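Local coordinates for protein beta-galactosidase (Geobacillus stearothermophilus, PDB 4OIF) that probably hydrolyses terminal non-reducing beta-D-galactose residues from beta-D-galactosides, as a zinc-binding, trimeric member of glycosyl hydrolase family 42, at residues 305-315 / 456-464; 401-410 / 631-642. All blocks are in the same frame, centred on the assembly; numbering follows the deposited sequence.

Interaction 1: 305-315 / 456-464; sequences FINDLYRSLKQ and VDVITKEHD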
loop_
_atom_site.group_PDB
_atom_site.type_symbol
_atom_site.label_atom_id
_atom_site.label_comp_id
_atom_site.label_asym_id
_atom_site.label_seq_id
_atom_site.Cartn_x
_atom_site.Cartn_y
_atom_site.Cartn_z
ATOM N N PHE A 305 -24.121 19.558 -4.190
ATOM C CA PHE A 305 -24.448 18.943 -2.916
ATOM C C PHE A 305 -23.674 19.623 -1.795
ATOM O O PHE A 305 -24.273 20.065 -0.791
ATOM C CB PHE A 305 -24.150 17.450 -2.939
ATOM C CG PHE A 305 -24.444 16.744 -1.636
ATOM C CD1 PHE A 305 -25.714 16.246 -1.376
ATOM C CD2 PHE A 305 -23.437 16.551 -0.681
ATOM C CE1 PHE A 305 -25.985 15.571 -0.176
ATOM C CE2 PHE A 305 -23.694 15.888 0.512
ATOM C CZ PHE A 305 -24.977 15.395 0.769
ATOM N N ILE A 306 -22.353 19.725 -1.953
ATOM C CA ILE A 306 -21.594 20.390 -0.879
ATOM C C ILE A 306 -22.018 21.855 -0.677
ATOM O O ILE A 306 -22.125 22.335 0.460
ATOM C CB ILE A 306 -20.080 20.350 -1.117
ATOM C CG1 ILE A 306 -19.594 18.918 -1.029
ATOM C CG2 ILE A 306 -19.354 21.146 -0.026
ATOM C CD1 ILE A 306 -19.633 18.366 0.386
ATOM N N ASN A 307 -22.278 22.560 -1.771
ATOM C CA ASN A 307 -22.775 23.924 -1.652
ATOM C C ASN A 307 -24.054 23.967 -0.844
ATOM O O ASN A 307 -24.219 24.815 0.009
ATOM C CB ASN A 307 -23.013 24.536 -3.018
ATOM C CG ASN A 307 -21.735 24.967 -3.696
ATOM O OD1 ASN A 307 -20.678 25.093 -3.066
ATOM N ND2 ASN A 307 -21.829 25.216 -4.994
ATOM N N ASP A 308 -24.962 23.039 -1.105
ATOM C CA ASP A 308 -26.228 23.056 -0.411
ATOM C C ASP A 308 -25.988 22.806 1.071
ATOM O O ASP A 308 -26.606 23.441 1.948
ATOM C CB ASP A 308 -27.172 22.030 -1.023
ATOM C CG ASP A 308 -27.632 22.436 -2.414
ATOM O OD1 ASP A 308 -27.462 23.622 -2.782
ATOM O OD2 ASP A 308 -28.159 21.579 -3.147
ATOM N N LEU A 309 -25.058 21.906 1.353
ATOM C CA LEU A 309 -24.734 21.623 2.733
ATOM C C LEU A 309 -24.237 22.888 3.447
ATOM O O LEU A 309 -24.773 23.277 4.493
ATOM C CB LEU A 309 -23.692 20.496 2.814
ATOM C CG LEU A 309 -23.131 20.194 4.209
ATOM C CD1 LEU A 309 -24.222 19.773 5.192
ATOM C CD2 LEU A 309 -22.051 19.144 4.120
ATOM N N TYR A 310 -23.239 23.546 2.867
ATOM C CA TYR A 310 -22.580 24.661 3.546
ATOM C C TYR A 310 -23.411 25.947 3.565
ATOM O O TYR A 310 -23.293 26.763 4.480
ATOM C CB TYR A 310 -21.210 24.917 2.917
ATOM C CG TYR A 310 -20.201 23.849 3.284
ATOM C CD1 TYR A 310 -20.430 23.007 4.371
ATOM C CD2 TYR A 310 -19.026 23.683 2.558
ATOM C CE1 TYR A 310 -19.527 22.029 4.724
ATOM C CE2 TYR A 310 -18.108 22.703 2.907
ATOM C CZ TYR A 310 -18.373 21.872 3.990
ATOM O OH TYR A 310 -17.488 20.883 4.356
ATOM N N ARG A 311 -24.262 26.125 2.565
ATOM C CA ARG A 311 -25.226 27.209 2.613
ATOM C C ARG A 311 -26.161 26.943 3.777
ATOM O O ARG A 311 -26.367 27.806 4.627
ATOM C CB ARG A 311 -26.016 27.330 1.307
ATOM C CG ARG A 311 -26.937 28.560 1.238
ATOM C CD ARG A 311 -28.006 28.376 0.188
ATOM N NE ARG A 311 -28.764 27.159 0.450
ATOM C CZ ARG A 311 -28.686 26.047 -0.271
ATOM N NH1 ARG A 311 -27.881 25.990 -1.329
ATOM N NH2 ARG A 311 -29.414 24.993 0.075
ATOM N N SER A 312 -26.688 25.725 3.840
ATOM C CA SER A 312 -27.702 25.420 4.838
ATOM C C SER A 312 -27.232 25.494 6.299
ATOM O O SER A 312 -28.061 25.654 7.186
ATOM C CB SER A 312 -28.298 24.039 4.562
ATOM O OG SER A 312 -28.973 24.028 3.315
ATOM N N LEU A 313 -25.929 25.383 6.557
ATOM C CA LEU A 313 -25.418 25.446 7.940
ATOM C C LEU A 313 -25.928 26.642 8.739
ATOM O O LEU A 313 -26.268 26.522 9.920
ATOM C CB LEU A 313 -23.898 25.466 7.949
ATOM C CG LEU A 313 -23.334 24.079 7.680
ATOM C CD1 LEU A 313 -21.836 24.146 7.475
ATOM C CD2 LEU A 313 -23.705 23.131 8.829
ATOM N N LYS A 314 -25.978 27.798 8.095
ATOM C CA LYS A 314 -26.453 28.989 8.771
ATOM C C LYS A 314 -27.589 29.648 7.997
ATOM O O LYS A 314 -27.947 30.794 8.274
ATOM C CB LYS A 314 -25.304 29.971 8.989
ATOM C CG LYS A 314 -24.192 29.421 9.874
ATOM C CD LYS A 314 -23.114 30.468 10.136
ATOM C CE LYS A 314 -23.621 31.561 11.070
ATOM N NZ LYS A 314 -23.607 31.083 12.476
ATOM N N GLN A 315 -28.140 28.909 7.036
ATOM C CA GLN A 315 -29.351 29.303 6.316
ATOM C C GLN A 315 -29.272 30.753 5.836
ATOM O O GLN A 315 -30.191 31.555 6.043
ATOM C CB GLN A 315 -30.582 29.080 7.205
ATOM C CG GLN A 315 -30.947 27.604 7.414
ATOM C CD GLN A 315 -31.717 26.995 6.232
ATOM O OE1 GLN A 315 -32.953 27.019 6.191
ATOM N NE2 GLN A 315 -30.984 26.451 5.272
ATOM N N VAL A 456 -32.726 22.078 -2.771
ATOM C CA VAL A 456 -32.513 21.180 -1.648
ATOM C C VAL A 456 -31.609 21.834 -0.610
ATOM O O VAL A 456 -30.597 22.444 -0.954
ATOM C CB VAL A 456 -31.894 19.831 -2.100
ATOM C CG1 VAL A 456 -31.542 18.969 -0.894
ATOM C CG2 VAL A 456 -32.851 19.092 -3.005
ATOM N N ASP A 457 -32.011 21.744 0.652
ATOM C CA ASP A 457 -31.126 22.033 1.763
ATOM C C ASP A 457 -30.511 20.720 2.228
ATOM O O ASP A 457 -31.227 19.730 2.410
ATOM C CB ASP A 457 -31.882 22.690 2.923
ATOM C CG ASP A 457 -32.104 24.181 2.726
ATOM O OD1 ASP A 457 -31.782 24.722 1.647
ATOM O OD2 ASP A 457 -32.619 24.811 3.663
ATOM N N VAL A 458 -29.199 20.691 2.420
ATOM C CA VAL A 458 -28.589 19.548 3.100
ATOM C C VAL A 458 -28.312 19.973 4.528
ATOM O O VAL A 458 -27.413 20.760 4.782
ATOM C CB VAL A 458 -27.302 19.071 2.411
ATOM C CG1 VAL A 458 -26.683 17.909 3.179
ATOM C CG2 VAL A 458 -27.601 18.653 0.978
ATOM N N ILE A 459 -29.114 19.455 5.452
ATOM C CA ILE A 459 -29.142 19.927 6.833
ATOM C C ILE A 459 -28.505 18.970 7.827
ATOM O O ILE A 459 -28.115 17.855 7.486
ATOM C CB ILE A 459 -30.583 20.175 7.306
ATOM C CG1 ILE A 459 -31.344 18.844 7.356
ATOM C CG2 ILE A 459 -31.274 21.232 6.415
ATOM C CD1 ILE A 459 -32.745 18.961 7.863
ATOM N N THR A 460 -28.416 19.436 9.066
ATOM C CA THR A 460 -27.933 18.646 10.181
ATOM C C THR A 460 -29.045 18.548 11.210
ATOM O O THR A 460 -30.074 19.204 11.063
ATOM C CB THR A 460 -26.694 19.268 10.816
ATOM O OG1 THR A 460 -27.060 20.476 11.496
ATOM C CG2 THR A 460 -25.678 19.581 9.750
ATOM N N LYS A 461 -28.851 17.736 12.248
ATOM C CA LYS A 461 -29.864 17.594 13.289
ATOM C C LYS A 461 -30.024 18.894 14.079
ATOM O O LYS A 461 -30.985 19.052 14.816
ATOM C CB LYS A 461 -29.523 16.436 14.226
ATOM C CG LYS A 461 -28.226 16.592 14.991
ATOM C CD LYS A 461 -27.922 15.321 15.758
ATOM C CE LYS A 461 -26.750 15.496 16.702
ATOM N NZ LYS A 461 -25.493 15.664 15.943
ATOM N N GLU A 462 -29.090 19.827 13.896
ATOM C CA GLU A 462 -29.190 21.172 14.467
ATOM C C GLU A 462 -30.195 22.076 13.728
ATOM O O GLU A 462 -30.182 23.294 13.911
ATOM C CB GLU A 462 -27.814 21.867 14.456
ATOM C CG GLU A 462 -26.646 21.038 14.975
ATOM C CD GLU A 462 -26.754 20.725 16.458
ATOM O OE1 GLU A 462 -27.235 21.590 17.233
ATOM O OE2 GLU A 462 -26.355 19.602 16.843
ATOM N N HIS A 463 -31.042 21.499 12.884
ATOM C CA HIS A 463 -31.972 22.281 12.065
ATOM C C HIS A 463 -33.421 21.996 12.392
ATOM O O HIS A 463 -33.770 20.928 12.894
ATOM C CB HIS A 463 -31.769 22.009 10.569
ATOM C CG HIS A 463 -30.642 22.771 9.957
ATOM N ND1 HIS A 463 -29.318 22.450 10.177
ATOM C CD2 HIS A 463 -30.636 23.834 9.120
ATOM C CE1 HIS A 463 -28.546 23.289 9.510
ATOM N NE2 HIS A 463 -29.320 24.139 8.862
ATOM N N ASP A 464 -34.262 22.962 12.061
ATOM C CA ASP A 464 -35.696 22.825 12.170
ATOM C C ASP A 464 -36.227 21.889 11.087
ATOM O O ASP A 464 -36.256 22.250 9.913
ATOM C CB ASP A 464 -36.339 24.204 12.053
ATOM C CG ASP A 464 -37.802 24.207 12.421
ATOM O OD1 ASP A 464 -38.450 23.136 12.391
ATOM O OD2 ASP A 464 -38.302 25.309 12.727
HETATM O O HOH W 1 -30.368 22.556 -4.571
HETATM O O HOH W 2 -31.053 27.311 2.423
#
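An edge strand of the trimerisation domain's sheet, 456-459, lies against helix 296-312 of the TIM-barrel domain, and V458 is its apolar centre. CG2 of V458 approaches CE1 of F305 at 3.7 Å, while CG1 meets CD1 of L309, also at 3.7 Å. L309 CA makes a CA-H...O contact with V458 O, in keeping with the close approach of the two backbones, whose short axes pass 6.2 Å apart at 67°.

Polar bonds flank this core. The bend of R311 at chi3 (56°) turns its guanidinium so that NH2 faces the strand, where it forms a salt bridge with D457 OD1 at 2.9 Å and donates to V456 O at 3.0 Å. NH1 is paired with D308 OD1 in a nearly straight bond (171°); H352 shares that oxygen, and Y446 holds the other. D457 OD2 receives Q315 NE2 at 2.8 Å from above the carboxylate plane and also bonds Y468. H463 NE2 donates a hydrogen bond to S312 O at 2.6 Å, the oxygen near the ring plane and NE2 above the carbonyl plane. The result is a D308-R311-D457 salt-bridge network beside the apolar contacts of V458, an interdomain helix-on-strand interface within the GH42 chain.

Interaction 2: 401-410 / 631-642; sequences MSGIVGTNRP and QARQAPECDYVF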
loop_
_atom_site.group_PDB
_atom_site.type_symbol
_atom_site.label_atom_id
_atom_site.label_comp_id
_atom_site.label_asym_id
_atom_site.label_seq_id
_atom_site.Cartn_x
_atom_site.Cartn_y
_atom_site.Cartn_z
ATOM N N MET A 401 -24.129 41.706 -11.166
ATOM C CA MET A 401 -24.922 40.758 -10.379
ATOM C C MET A 401 -25.145 41.158 -8.917
ATOM O O MET A 401 -25.462 40.315 -8.082
ATOM C CB MET A 401 -24.262 39.366 -10.446
ATOM C CG MET A 401 -24.463 38.662 -11.791
ATOM S SD MET A 401 -23.390 37.243 -12.077
ATOM C CE MET A 401 -24.020 36.046 -10.904
ATOM N N SER A 402 -25.015 42.442 -8.603
ATOM C CA SER A 402 -25.065 42.864 -7.207
ATOM C C SER A 402 -26.423 42.642 -6.544
ATOM O O SER A 402 -26.523 42.635 -5.323
ATOM C CB SER A 402 -24.675 44.334 -7.097
ATOM O OG SER A 402 -25.510 45.124 -7.912
ATOM N N GLY A 403 -27.466 42.460 -7.343
ATOM C CA GLY A 403 -28.799 42.230 -6.812
ATOM C C GLY A 403 -28.965 40.846 -6.210
ATOM O O GLY A 403 -29.861 40.596 -5.401
ATOM N N ILE A 404 -28.085 39.938 -6.610
ATOM C CA ILE A 404 -28.112 38.589 -6.086
ATOM C C ILE A 404 -27.522 38.558 -4.663
ATOM O O ILE A 404 -27.887 37.705 -3.831
ATOM C CB ILE A 404 -27.362 37.651 -7.035
ATOM C CG1 ILE A 404 -28.015 37.711 -8.421
ATOM C CG2 ILE A 404 -27.361 36.227 -6.510
ATOM C CD1 ILE A 404 -27.118 37.220 -9.558
ATOM N N VAL A 405 -26.643 39.513 -4.377
ATOM C CA VAL A 405 -25.997 39.590 -3.070
ATOM C C VAL A 405 -27.013 39.597 -1.928
ATOM O O VAL A 405 -27.928 40.424 -1.887
ATOM C CB VAL A 405 -25.101 40.841 -2.954
ATOM C CG1 VAL A 405 -24.547 40.972 -1.537
ATOM C CG2 VAL A 405 -23.974 40.770 -3.967
ATOM N N GLY A 406 -26.854 38.652 -1.010
ATOM C CA GLY A 406 -27.720 38.562 0.148
ATOM C C GLY A 406 -29.027 37.830 -0.086
ATOM O O GLY A 406 -29.779 37.610 0.860
ATOM N N THR A 407 -29.316 37.457 -1.329
ATOM C CA THR A 407 -30.529 36.681 -1.584
ATOM C C THR A 407 -30.400 35.251 -1.061
ATOM O O THR A 407 -29.327 34.632 -1.140
ATOM C CB THR A 407 -30.881 36.617 -3.088
ATOM O OG1 THR A 407 -29.771 36.072 -3.820
ATOM C CG2 THR A 407 -31.226 38.005 -3.618
ATOM N N ASN A 408 -31.505 34.734 -0.542
ATOM C CA ASN A 408 -31.569 33.358 -0.066
ATOM C C ASN A 408 -32.298 32.456 -1.055
ATOM O O ASN A 408 -32.588 32.868 -2.187
ATOM C CB ASN A 408 -32.238 33.314 1.306
ATOM C CG ASN A 408 -31.421 34.048 2.371
ATOM O OD1 ASN A 408 -30.380 33.554 2.826
ATOM N ND2 ASN A 408 -31.883 35.233 2.764
ATOM N N ARG A 409 -32.578 31.222 -0.645
ATOM C CA ARG A 409 -33.193 30.256 -1.553
ATOM C C ARG A 409 -33.805 29.087 -0.804
ATOM O O ARG A 409 -33.237 27.990 -0.765
ATOM C CB ARG A 409 -32.178 29.737 -2.568
ATOM C CG ARG A 409 -30.765 29.534 -2.031
ATOM C CD ARG A 409 -29.956 28.707 -3.005
ATOM N NE ARG A 409 -30.466 27.342 -3.050
ATOM C CZ ARG A 409 -30.300 26.512 -4.071
ATOM N NH1 ARG A 409 -29.645 26.915 -5.150
ATOM N NH2 ARG A 409 -30.792 25.281 -4.013
ATOM N N PRO A 410 -34.989 29.316 -0.227
ATOM C CA PRO A 410 -35.646 28.331 0.629
ATOM C C PRO A 410 -35.965 27.066 -0.144
ATOM O O PRO A 410 -36.332 27.119 -1.319
ATOM C CB PRO A 410 -36.927 29.048 1.081
ATOM C CG PRO A 410 -36.658 30.505 0.852
ATOM C CD PRO A 410 -35.805 30.529 -0.389
ATOM N N GLN A 631 -30.710 26.408 -11.382
ATOM C CA GLN A 631 -30.734 26.688 -9.949
ATOM C C GLN A 631 -31.035 28.149 -9.716
ATOM O O GLN A 631 -30.592 28.983 -10.485
ATOM C CB GLN A 631 -29.394 26.328 -9.297
ATOM C CG GLN A 631 -29.116 24.837 -9.179
ATOM C CD GLN A 631 -30.049 24.155 -8.209
ATOM O OE1 GLN A 631 -30.477 24.746 -7.210
ATOM N NE2 GLN A 631 -30.381 22.905 -8.502
ATOM N N ALA A 632 -31.750 28.475 -8.645
ATOM C CA ALA A 632 -32.192 29.851 -8.448
ATOM C C ALA A 632 -31.937 30.447 -7.057
ATOM O O ALA A 632 -31.824 29.740 -6.050
ATOM C CB ALA A 632 -33.659 29.944 -8.761
ATOM N N ARG A 633 -31.859 31.771 -7.017
ATOM C CA ARG A 633 -31.905 32.502 -5.761
ATOM C C ARG A 633 -33.070 33.472 -5.811
ATOM O O ARG A 633 -33.440 33.946 -6.870
ATOM C CB ARG A 633 -30.586 33.214 -5.503
ATOM C CG ARG A 633 -29.471 32.214 -5.248
ATOM C CD ARG A 633 -28.151 32.862 -5.060
ATOM N NE ARG A 633 -28.097 33.642 -3.834
ATOM C CZ ARG A 633 -26.987 34.217 -3.396
ATOM N NH1 ARG A 633 -25.869 34.078 -4.101
ATOM N NH2 ARG A 633 -26.995 34.925 -2.272
ATOM N N GLN A 634 -33.674 33.742 -4.667
ATOM C CA GLN A 634 -34.919 34.478 -4.664
ATOM C C GLN A 634 -34.812 35.764 -3.871
ATOM O O GLN A 634 -34.420 35.757 -2.706
ATOM C CB GLN A 634 -36.039 33.597 -4.111
ATOM C CG GLN A 634 -36.062 32.217 -4.737
ATOM C CD GLN A 634 -37.378 31.492 -4.537
ATOM O OE1 GLN A 634 -37.536 30.707 -3.605
ATOM N NE2 GLN A 634 -38.329 31.747 -5.422
ATOM N N ALA A 635 -35.153 36.869 -4.526
ATOM C CA ALA A 635 -35.220 38.181 -3.891
ATOM C C ALA A 635 -36.688 38.514 -3.592
ATOM O O ALA A 635 -37.584 37.816 -4.066
ATOM C CB ALA A 635 -34.587 39.231 -4.791
ATOM N N PRO A 636 -36.946 39.561 -2.787
ATOM C CA PRO A 636 -38.354 39.907 -2.555
ATOM C C PRO A 636 -39.082 40.218 -3.857
ATOM O O PRO A 636 -40.181 39.721 -4.099
ATOM C CB PRO A 636 -38.269 41.153 -1.672
ATOM C CG PRO A 636 -36.943 41.066 -1.005
ATOM C CD PRO A 636 -36.033 40.412 -1.999
ATOM N N GLU A 637 -38.437 41.017 -4.699
ATOM C CA GLU A 637 -39.025 41.488 -5.941
ATOM C C GLU A 637 -38.864 40.536 -7.131
ATOM O O GLU A 637 -39.613 40.649 -8.101
ATOM C CB GLU A 637 -38.425 42.849 -6.306
ATOM C CG GLU A 637 -36.960 42.818 -6.747
ATOM C CD GLU A 637 -35.969 42.772 -5.583
ATOM O OE1 GLU A 637 -36.388 42.504 -4.440
ATOM O OE2 GLU A 637 -34.764 43.013 -5.817
ATOM N N CYS A 638 -37.904 39.612 -7.078
ATOM C CA CYS A 638 -37.667 38.757 -8.242
ATOM C C CYS A 638 -36.868 37.480 -8.007
ATOM O O CYS A 638 -36.186 37.307 -6.998
ATOM C CB CYS A 638 -36.960 39.559 -9.333
ATOM S SG CYS A 638 -35.280 39.975 -8.920
ATOM N N ASP A 639 -36.968 36.586 -8.980
ATOM C CA ASP A 639 -36.170 35.379 -9.002
ATOM C C ASP A 639 -34.939 35.588 -9.891
ATOM O O ASP A 639 -35.018 36.219 -10.942
ATOM C CB ASP A 639 -37.011 34.191 -9.491
ATOM C CG ASP A 639 -38.038 33.725 -8.456
ATOM O OD1 ASP A 639 -37.765 33.811 -7.234
ATOM O OD2 ASP A 639 -39.119 33.258 -8.873
ATOM N N TYR A 640 -33.794 35.092 -9.436
ATOM C CA TYR A 640 -32.583 35.025 -10.247
ATOM C C TYR A 640 -32.290 33.574 -10.555
ATOM O O TYR A 640 -32.045 32.776 -9.664
ATOM C CB TYR A 640 -31.385 35.646 -9.540
ATOM C CG TYR A 640 -31.516 37.110 -9.236
ATOM C CD1 TYR A 640 -31.748 37.549 -7.935
ATOM C CD2 TYR A 640 -31.401 38.060 -10.241
ATOM C CE1 TYR A 640 -31.862 38.896 -7.649
ATOM C CE2 TYR A 640 -31.508 39.407 -9.961
ATOM C CZ TYR A 640 -31.739 39.821 -8.667
ATOM O OH TYR A 640 -31.847 41.163 -8.380
ATOM N N VAL A 641 -32.304 33.243 -11.831
ATOM C CA VAL A 641 -32.240 31.870 -12.254
ATOM C C VAL A 641 -31.002 31.628 -13.100
ATOM O O VAL A 641 -30.707 32.371 -14.018
ATOM C CB VAL A 641 -33.517 31.507 -13.022
ATOM C CG1 VAL A 641 -33.514 30.034 -13.400
ATOM C CG2 VAL A 641 -34.745 31.848 -12.164
ATOM N N PHE A 642 -30.264 30.586 -12.763
ATOM C CA PHE A 642 -29.059 30.204 -13.480
ATOM C C PHE A 642 -29.339 28.954 -14.300
ATOM O O PHE A 642 -29.716 27.908 -13.749
ATOM C CB PHE A 642 -27.905 29.931 -12.508
ATOM C CG PHE A 642 -27.392 31.143 -11.797
ATOM C CD1 PHE A 642 -28.144 31.761 -10.807
ATOM C CD2 PHE A 642 -26.136 31.648 -12.091
ATOM C CE1 PHE A 642 -27.661 32.886 -10.137
ATOM C CE2 PHE A 642 -25.641 32.771 -11.424
ATOM C CZ PHE A 642 -26.408 33.392 -10.447
HETATM O O HOH W 3 -33.594 36.819 -0.473
#
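The loop 401-410 makes a type II turn from I404 to T407, then runs beside strand 631-634, where Q634 N donates to N408 O at 2.8 Å in an almost straight bond (178°). R633 carries much of the polar contact. Its NH2 meets T407 O at 2.6 Å, in the carbonyl plane and on a lone pair, and NE adds a weak bond to the same oxygen. The bend at chi3 (67°) turns the guanidinium so that I404 O lies over one of its faces; D355 forms a salt bridge with NH2, and the carbonyls of S354 and I350 accept from NH1.

R409 leaves its backbone with CG between N and the carbonyl carbon (chi1 37°) and reaches past A632 O to Q631. NH1 and NH2 both hold Q631 OE1, at 3.1 Å and 3.3 Å, from the same face of the amide, whose plane is nearly parallel to the guanidinium; NH1 also donates to A351 O. A leucine in its place would probably leave Q631 OE1 and the carbonyl of A351 without these donors, and the Q631 amide less restrained.

The apolar side is built on rings. CG1 of I404 makes a CH-pi contact over one face of Y640, 3.7 Å from the ring centroid, while C638 SG covers the opposite face. CE of M401 meets the edge of F642 at CZ, 3.6 Å away. The chemistry thus divides: two arginines gather backbone carbonyls, the amide oxygen of Q631 and the carboxylate of D355, while aliphatic groups meet aromatic rings, implying a joint fixed by directional and apolar contacts.

In the fold
The centres of interactions 1 and 2 lie about 18 Å apart, yet they touch: R311 NH1 is 3.4 Å from R409 NE, two like charges whose proximity is probably eased by acceptors such as D308 OD1, V456 O and Q631 OE1. Along the chain the segments alternate, 305-315, 401-410, 456-464 and 631-642, so the two contacts cross. Interaction 1 joins the barrel's helix 296-312 to an outermost strand, within this chain, of the trimerisation domain's mixed sheet. Interaction 2 sets the loop between helix 386-399 and strand 413-416 on the five-stranded antiparallel sheet of the C-terminal domain. Together they bring parts of all three family domains into one buried junction, away from the annotated sites.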